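Xyloglucan-specific endo-beta-1,4-glucanase BoGH5A (Bacteroides ovatus, PDB 3ZMR) cleaves the beta-1,4-glucan backbone of xyloglucan internally, with retention of anomeric configuration, releasing xyloglucan oligosaccharides. Local coordinates at residues 416-428 against 455-467. Residues are numbered along the deposited sequence; the frame is centred on the assembly and turned at random.
Sequences RNDYIEYVVKTCV and NAASIAAIMKGLN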
ATOM      1  N   ARG A 416     -24.166  12.331   5.100  1.00 11.31           N
ATOM      2  CA  ARG A 416     -23.389  11.114   4.770  1.00  9.95           C
ATOM      3  C   ARG A 416     -23.437  10.874   3.276  1.00  8.96           C
ATOM      4  O   ARG A 416     -22.415  10.579   2.617  1.00  9.29           O
ATOM      5  CB  ARG A 416     -23.884   9.844   5.454  1.00 11.34           C
ATOM      6  CG  ARG A 416     -23.787   9.866   6.955  1.00 12.91           C
ATOM      7  CD  ARG A 416     -24.314   8.546   7.488  1.00  9.86           C
ATOM      8  NE  ARG A 416     -23.421   7.422   7.171  1.00 10.49           N
ATOM      9  CZ  ARG A 416     -23.629   6.520   6.209  1.00 10.53           C
ATOM     10  NH1 ARG A 416     -24.720   6.530   5.448  1.00 10.74           N
ATOM     11  NH2 ARG A 416     -22.687   5.587   6.011  1.00 11.33           N
ATOM     12  N   ASN A 417     -24.627  10.917   2.705  1.00 12.34           N
ATOM     13  CA  ASN A 417     -24.790  10.621   1.274  1.00  9.83           C
ATOM     14  C   ASN A 417     -24.200  11.693   0.356  1.00 10.62           C
ATOM     15  O   ASN A 417     -23.605  11.380  -0.681  1.00 10.71           O
ATOM     16  CB  ASN A 417     -26.244  10.284   0.973  1.00 10.87           C
ATOM     17  CG  ASN A 417     -26.646   8.974   1.601  1.00 11.59           C
ATOM     18  OD1 ASN A 417     -25.805   8.057   1.754  1.00 11.90           O
ATOM     19  ND2 ASN A 417     -27.895   8.874   2.012  1.00 13.46           N
ATOM     20  N   ASP A 418     -24.272  12.950   0.770  1.00  9.62           N
ATOM     21  CA  ASP A 418     -23.631  14.060   0.041  1.00 10.79           C
ATOM     22  C   ASP A 418     -22.107  13.831   0.038  1.00 10.41           C
ATOM     23  O   ASP A 418     -21.428  13.993  -0.980  1.00 10.67           O
ATOM     24  CB  ASP A 418     -23.974  15.419   0.686  1.00 17.82           C
ATOM     25  CG  ASP A 418     -25.412  15.841   0.456  1.00 13.35           C
ATOM     26  OD1 ASP A 418     -26.136  15.222  -0.387  1.00 15.84           O
ATOM     27  OD2 ASP A 418     -25.803  16.819   1.133  1.00 17.41           O
ATOM     28  N   TYR A 419     -21.580  13.471   1.200  1.00  9.62           N
ATOM     29  CA  TYR A 419     -20.146  13.242   1.399  1.00 10.72           C
ATOM     30  C   TYR A 419     -19.649  12.053   0.538  1.00 10.04           C
ATOM     31  O   TYR A 419     -18.660  12.145  -0.177  1.00 10.80           O
ATOM     32  CB  TYR A 419     -19.840  12.967   2.893  1.00 13.79           C
ATOM     33  CG  TYR A 419     -18.405  12.595   3.155  1.00  8.83           C
ATOM     34  CD1 TYR A 419     -17.448  13.566   3.354  1.00  9.13           C
ATOM     35  CD2 TYR A 419     -18.018  11.269   3.191  1.00 12.72           C
ATOM     36  CE1 TYR A 419     -16.129  13.251   3.558  1.00 12.77           C
ATOM     37  CE2 TYR A 419     -16.696  10.926   3.451  1.00 10.24           C
ATOM     38  CZ  TYR A 419     -15.751  11.916   3.637  1.00  8.77           C
ATOM     39  OH  TYR A 419     -14.409  11.579   3.824  1.00 10.37           O
ATOM     40  N   ILE A 420     -20.355  10.952   0.627  1.00  8.68           N
ATOM     41  CA  ILE A 420     -20.064   9.751  -0.135  1.00  9.19           C
ATOM     42  C   ILE A 420     -20.025  10.038  -1.620  1.00  9.52           C
ATOM     43  O   ILE A 420     -19.059   9.671  -2.325  1.00 10.25           O
ATOM     44  CB  ILE A 420     -21.073   8.608   0.184  1.00 12.01           C
ATOM     45  CG1 ILE A 420     -20.832   8.061   1.600  1.00  9.62           C
ATOM     46  CG2 ILE A 420     -20.954   7.474  -0.833  1.00 12.81           C
ATOM     47  CD1 ILE A 420     -21.937   7.172   2.136  1.00 10.16           C
ATOM     48  N   GLU A 421     -21.065  10.678  -2.136  1.00 10.02           N
ATOM     49  CA  GLU A 421     -21.120  11.024  -3.550  1.00 10.37           C
ATOM     50  C   GLU A 421     -19.939  11.902  -3.929  1.00 11.43           C
ATOM     51  O   GLU A 421     -19.334  11.705  -4.984  1.00 11.70           O
ATOM     52  CB  GLU A 421     -22.424  11.754  -3.863  1.00 12.56           C
ATOM     53  CG  GLU A 421     -22.575  12.144  -5.325  1.00 16.18           C
ATOM     54  CD  GLU A 421     -23.715  13.116  -5.590  1.00 20.94           C
ATOM     55  OE1 GLU A 421     -24.752  13.068  -4.873  1.00 21.30           O
ATOM     56  OE2 GLU A 421     -23.578  13.906  -6.553  1.00 28.73           O
ATOM     57  N   TYR A 422     -19.617  12.863  -3.072  1.00 10.77           N
ATOM     58  CA  TYR A 422     -18.567  13.851  -3.378  1.00 11.27           C
ATOM     59  C   TYR A 422     -17.194  13.153  -3.417  1.00 11.21           C
ATOM     60  O   TYR A 422     -16.375  13.370  -4.339  1.00 11.79           O
ATOM     61  CB  TYR A 422     -18.533  15.035  -2.402  1.00 12.05           C
ATOM     62  CG  TYR A 422     -17.689  16.169  -2.938  1.00 13.55           C
ATOM     63  CD1 TYR A 422     -18.206  17.066  -3.865  1.00 25.92           C
ATOM     64  CD2 TYR A 422     -16.356  16.291  -2.580  1.00 15.35           C
ATOM     65  CE1 TYR A 422     -17.411  18.059  -4.395  1.00 18.68           C
ATOM     66  CE2 TYR A 422     -15.553  17.275  -3.098  1.00 25.00           C
ATOM     67  CZ  TYR A 422     -16.079  18.159  -4.005  1.00 15.19           C
ATOM     68  OH  TYR A 422     -15.275  19.149  -4.528  1.00 27.38           O
ATOM     69  N   VAL A 423     -16.923  12.325  -2.427  1.00 10.91           N
ATOM     70  CA  VAL A 423     -15.648  11.591  -2.407  1.00  9.82           C
ATOM     71  C   VAL A 423     -15.520  10.715  -3.670  1.00  8.35           C
ATOM     72  O   VAL A 423     -14.484  10.713  -4.340  1.00 10.03           O
ATOM     73  CB  VAL A 423     -15.487  10.760  -1.130  1.00 10.05           C
ATOM     74  CG1 VAL A 423     -14.320   9.778  -1.257  1.00 11.08           C
ATOM     75  CG2 VAL A 423     -15.318  11.714   0.044  1.00 11.60           C
ATOM     76  N   VAL A 424     -16.561   9.969  -3.975  1.00  9.09           N
ATOM     77  CA  VAL A 424     -16.576   9.066  -5.132  1.00  9.23           C
ATOM     78  C   VAL A 424     -16.348   9.841  -6.431  1.00  9.59           C
ATOM     79  O   VAL A 424     -15.489   9.503  -7.223  1.00 10.28           O
ATOM     80  CB  VAL A 424     -17.824   8.165  -5.198  1.00 14.69           C
ATOM     81  CG1 VAL A 424     -17.897   7.382  -6.511  1.00 22.39           C
ATOM     82  CG2 VAL A 424     -17.792   7.201  -4.027  1.00 12.01           C
ATOM     83  N   LYS A 425     -17.121  10.894  -6.636  1.00 10.74           N
ATOM     84  CA  LYS A 425     -16.961  11.714  -7.864  1.00 11.04           C
ATOM     85  C   LYS A 425     -15.554  12.286  -7.953  1.00  9.51           C
ATOM     86  O   LYS A 425     -14.985  12.370  -9.054  1.00 11.43           O
ATOM     87  CB  LYS A 425     -18.058  12.796  -8.005  1.00 15.92           C
ATOM     88  CG  LYS A 425     -17.771  14.191  -7.501  1.00 38.73           C
ATOM     89  CD  LYS A 425     -18.968  15.108  -7.788  1.00 30.68           C
ATOM     90  CE  LYS A 425     -18.698  16.549  -7.400  1.00 40.04           C
ATOM     91  NZ  LYS A 425     -19.940  17.382  -7.477  1.00 64.31           N
ATOM     92  N   THR A 426     -14.989  12.719  -6.833  1.00 11.83           N
ATOM     93  CA  THR A 426     -13.646  13.278  -6.838  1.00 10.74           C
ATOM     94  C   THR A 426     -12.611  12.198  -7.170  1.00 10.23           C
ATOM     95  O   THR A 426     -11.658  12.425  -7.921  1.00 10.81           O
ATOM     96  CB  THR A 426     -13.339  13.961  -5.489  1.00 12.33           C
ATOM     97  OG1 THR A 426     -14.317  14.976  -5.273  1.00 12.88           O
ATOM     98  CG2 THR A 426     -11.963  14.622  -5.482  1.00 13.25           C
ATOM     99  N   CYS A 427     -12.803  11.011  -6.643  1.00 11.26           N
ATOM    100  CA  CYS A 427     -11.934   9.885  -7.026  1.00  9.67           C
ATOM    101  C   CYS A 427     -12.007   9.593  -8.530  1.00  9.81           C
ATOM    102  O   CYS A 427     -10.983   9.445  -9.196  1.00 11.22           O
ATOM    103  CB  CYS A 427     -12.294   8.627  -6.238  1.00  9.20           C
ATOM    104  SG  CYS A 427     -11.793   8.647  -4.495  1.00 11.02           S
ATOM    105  N   VAL A 428     -13.218   9.500  -9.065  1.00 10.37           N
ATOM    106  CA  VAL A 428     -13.419   9.267 -10.504  1.00 10.56           C
ATOM    107  C   VAL A 428     -12.693  10.328 -11.354  1.00 11.16           C
ATOM    108  O   VAL A 428     -11.959   9.979 -12.308  1.00 12.76           O
ATOM    109  CB  VAL A 428     -14.908   9.212 -10.916  1.00 13.14           C
ATOM    110  CG1 VAL A 428     -15.043   9.123 -12.448  1.00 28.01           C
ATOM    111  CG2 VAL A 428     -15.612   8.057 -10.213  1.00 18.83           C
ATOM    112  N   ASN A 455     -28.617  -0.385   2.762  1.00 11.48           N
ATOM    113  CA  ASN A 455     -28.712   1.051   2.664  1.00 11.38           C
ATOM    114  C   ASN A 455     -28.748   1.473   1.199  1.00 10.82           C
ATOM    115  O   ASN A 455     -27.755   1.886   0.625  1.00 11.36           O
ATOM    116  CB  ASN A 455     -27.613   1.754   3.450  1.00 11.30           C
ATOM    117  CG  ASN A 455     -27.911   3.229   3.658  1.00  9.65           C
ATOM    118  OD1 ASN A 455     -28.607   3.868   2.861  1.00 10.84           O
ATOM    119  ND2 ASN A 455     -27.409   3.770   4.743  1.00 10.53           N
ATOM    120  N   ALA A 456     -29.923   1.314   0.599  1.00 10.95           N
ATOM    121  CA  ALA A 456     -30.122   1.669  -0.798  1.00 11.06           C
ATOM    122  C   ALA A 456     -29.724   3.104  -1.093  1.00 10.82           C
ATOM    123  O   ALA A 456     -29.163   3.390  -2.148  1.00 11.90           O
ATOM    124  CB  ALA A 456     -31.562   1.404  -1.196  1.00 12.95           C
ATOM    125  N   ALA A 457     -30.006   4.023  -0.174  1.00 11.01           N
ATOM    126  CA  ALA A 457     -29.714   5.442  -0.406  1.00 10.87           C
ATOM    127  C   ALA A 457     -28.195   5.694  -0.502  1.00 10.46           C
ATOM    128  O   ALA A 457     -27.740   6.446  -1.349  1.00 11.26           O
ATOM    129  CB  ALA A 457     -30.351   6.333   0.681  1.00 12.01           C
ATOM    130  N   SER A 458     -27.428   5.042   0.357  1.00 10.11           N
ATOM    131  CA  SER A 458     -25.969   5.197   0.318  1.00 10.07           C
ATOM    132  C   SER A 458     -25.330   4.454  -0.877  1.00 10.33           C
ATOM    133  O   SER A 458     -24.390   4.979  -1.485  1.00 10.92           O
ATOM    134  CB  SER A 458     -25.350   4.745   1.617  1.00 11.32           C
ATOM    135  OG  SER A 458     -25.783   5.543   2.700  1.00 11.42           O
ATOM    136  N   ILE A 459     -25.857   3.282  -1.237  1.00  9.91           N
ATOM    137  CA  ILE A 459     -25.441   2.616  -2.481  1.00 10.68           C
ATOM    138  C   ILE A 459     -25.694   3.564  -3.648  1.00  9.33           C
ATOM    139  O   ILE A 459     -24.828   3.757  -4.538  1.00 10.34           O
ATOM    140  CB  ILE A 459     -26.133   1.267  -2.707  1.00 11.62           C
ATOM    141  CG1 ILE A 459     -25.738   0.273  -1.602  1.00 11.26           C
ATOM    142  CG2 ILE A 459     -25.790   0.730  -4.094  1.00 10.88           C
ATOM    143  CD1 ILE A 459     -26.576  -0.983  -1.572  1.00 12.31           C
ATOM    144  N   ALA A 460     -26.888   4.154  -3.679  1.00 10.87           N
ATOM    145  CA  ALA A 460     -27.251   5.090  -4.761  1.00 11.42           C
ATOM    146  C   ALA A 460     -26.322   6.310  -4.802  1.00 12.17           C
ATOM    147  O   ALA A 460     -26.001   6.817  -5.894  1.00 12.07           O
ATOM    148  CB  ALA A 460     -28.703   5.521  -4.656  1.00 13.27           C
ATOM    149  N   ALA A 461     -25.867   6.793  -3.640  1.00 11.27           N
ATOM    150  CA  ALA A 461     -24.934   7.925  -3.580  1.00 14.75           C
ATOM    151  C   ALA A 461     -23.596   7.572  -4.263  1.00 11.31           C
ATOM    152  O   ALA A 461     -23.004   8.364  -4.997  1.00 11.91           O
ATOM    153  CB  ALA A 461     -24.690   8.336  -2.143  1.00 16.65           C
ATOM    154  N   ILE A 462     -23.117   6.361  -3.997  1.00 11.20           N
ATOM    155  CA  ILE A 462     -21.899   5.870  -4.631  1.00 11.51           C
ATOM    156  C   ILE A 462     -22.114   5.786  -6.150  1.00  9.44           C
ATOM    157  O   ILE A 462     -21.267   6.270  -6.926  1.00 11.49           O
ATOM    158  CB  ILE A 462     -21.459   4.502  -4.076  1.00  9.96           C
ATOM    159  CG1 ILE A 462     -21.058   4.623  -2.613  1.00 10.17           C
ATOM    160  CG2 ILE A 462     -20.316   3.903  -4.898  1.00 13.45           C
ATOM    161  CD1 ILE A 462     -20.862   3.290  -1.917  1.00 10.76           C
ATOM    162  N   MET A 463     -23.229   5.207  -6.583  1.00  9.58           N
ATOM    163  CA  MET A 463     -23.445   5.023  -8.016  1.00 16.78           C
ATOM    164  C   MET A 463     -23.618   6.378  -8.723  1.00 12.51           C
ATOM    165  O   MET A 463     -23.203   6.554  -9.858  1.00 12.36           O
ATOM    166  CB  MET A 463     -24.639   4.116  -8.260  1.00 17.10           C
ATOM    167  CG  MET A 463     -24.431   2.705  -7.755  1.00 16.15           C
ATOM    168  SD  MET A 463     -22.965   1.868  -8.413  1.00 17.16           S
ATOM    169  CE  MET A 463     -22.425   0.897  -7.012  1.00 23.08           C
ATOM    170  N   LYS A 464     -24.207   7.344  -8.027  1.00 12.33           N
ATOM    171  CA  LYS A 464     -24.373   8.710  -8.557  1.00 12.73           C
ATOM    172  C   LYS A 464     -22.989   9.329  -8.734  1.00 14.01           C
ATOM    173  O   LYS A 464     -22.690   9.967  -9.759  1.00 16.03           O
ATOM    174  CB  LYS A 464     -25.234   9.566  -7.630  1.00 14.93           C
ATOM    175  CG  LYS A 464     -25.507  10.969  -8.181  1.00 24.68           C
ATOM    176  CD  LYS A 464     -26.637  11.655  -7.437  1.00 23.62           C
ATOM    177  CE  LYS A 464     -26.682  13.153  -7.748  1.00 37.72           C
ATOM    178  NZ  LYS A 464     -27.331  13.943  -6.651  1.00 48.03           N
ATOM    179  N   GLY A 465     -22.112   9.152  -7.749  1.00 16.25           N
ATOM    180  CA  GLY A 465     -20.751   9.620  -7.845  1.00 12.26           C
ATOM    181  C   GLY A 465     -19.954   8.996  -8.970  1.00 12.76           C
ATOM    182  O   GLY A 465     -19.139   9.672  -9.641  1.00 13.62           O
ATOM    183  N   LEU A 466     -20.233   7.728  -9.233  1.00 13.38           N
ATOM    184  CA  LEU A 466     -19.540   7.006 -10.295  1.00 14.70           C
ATOM    185  C   LEU A 466     -19.950   7.477 -11.655  1.00 16.86           C
ATOM    186  O   LEU A 466     -19.133   7.554 -12.561  1.00 24.41           O
ATOM    187  CB  LEU A 466     -19.790   5.509 -10.203  1.00 20.00           C
ATOM    188  CG  LEU A 466     -19.083   4.744  -9.114  1.00 23.81           C
ATOM    189  CD1 LEU A 466     -19.452   3.274  -9.289  1.00 29.98           C
ATOM    190  CD2 LEU A 466     -17.576   4.936  -9.208  1.00 26.91           C
ATOM    191  N   ASN A 467     -21.227   7.799 -11.793  1.00 19.25           N
ATOM    192  CA  ASN A 467     -21.787   8.120 -13.094  1.00 26.67           C
ATOM    193  C   ASN A 467     -22.033   9.592 -13.353  1.00 30.50           C
ATOM    194  O   ASN A 467     -22.480   9.960 -14.442  1.00 60.75           O
ATOM    195  CB  ASN A 467     -23.064   7.316 -13.288  1.00 51.70           C
ATOM    196  CG  ASN A 467     -22.801   5.817 -13.257  1.00114.84           C
ATOM    197  OD1 ASN A 467     -21.970   5.317 -14.020  1.00129.51           O
ATOM    198  ND2 ASN A 467     -23.477   5.096 -12.353  1.00 36.03           N
TER
HETATM  199  O   HOH W   1     -28.769   6.562   3.789  1.00 11.95           O
HETATM  200  O   HOH W   2     -24.865  16.034  -7.396  1.00 42.09           O
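Lys425 lies over Gly465, their CA atoms 4.3 Å apart, where the absent side chain lets the two backbones close up; Lys425 CA also makes a CA-H...O contact with Gly465 O. Gly465 and Ala461 form a shallow groove for helix 416-428, and the axes of the two segments approach to 7.5 Å. The bump here is Val424, whose CG1, anti to its backbone N (chi1 172°), packs against Ile462 O and Gly465 C and meets Leu466 CD2; Val428 CG2 reaches that same methyl crosswise. One turn back, the Ala461 methyl fills a hollow between Asn417, Ile420 and Glu421, with CB 3.5 Å from Asn417 O. Ile420 CG2 is wedged against Ile462 CG1 at a tight 3.4 Å, both residues also touching Tyr436. Ser458 OG donates to a lone pair of Asn417 OD1 (2.7 Å) and accepts from Arg416 NH1 near the guanidinium plane; Arg416 NH2 and NE donate to Pro398 O and Thr399 O, respectively. Asn455 is the N-cap, its OD1 accepting from Ser458 N. Lys464 NZ makes a weak salt bridge to Glu421 OE1 (3.3 Å). Crossing at -30°, these helices follow strands 391-396 and 433-436, side by side around the (beta/alpha)8 barrel of a family 5 glycoside hydrolase.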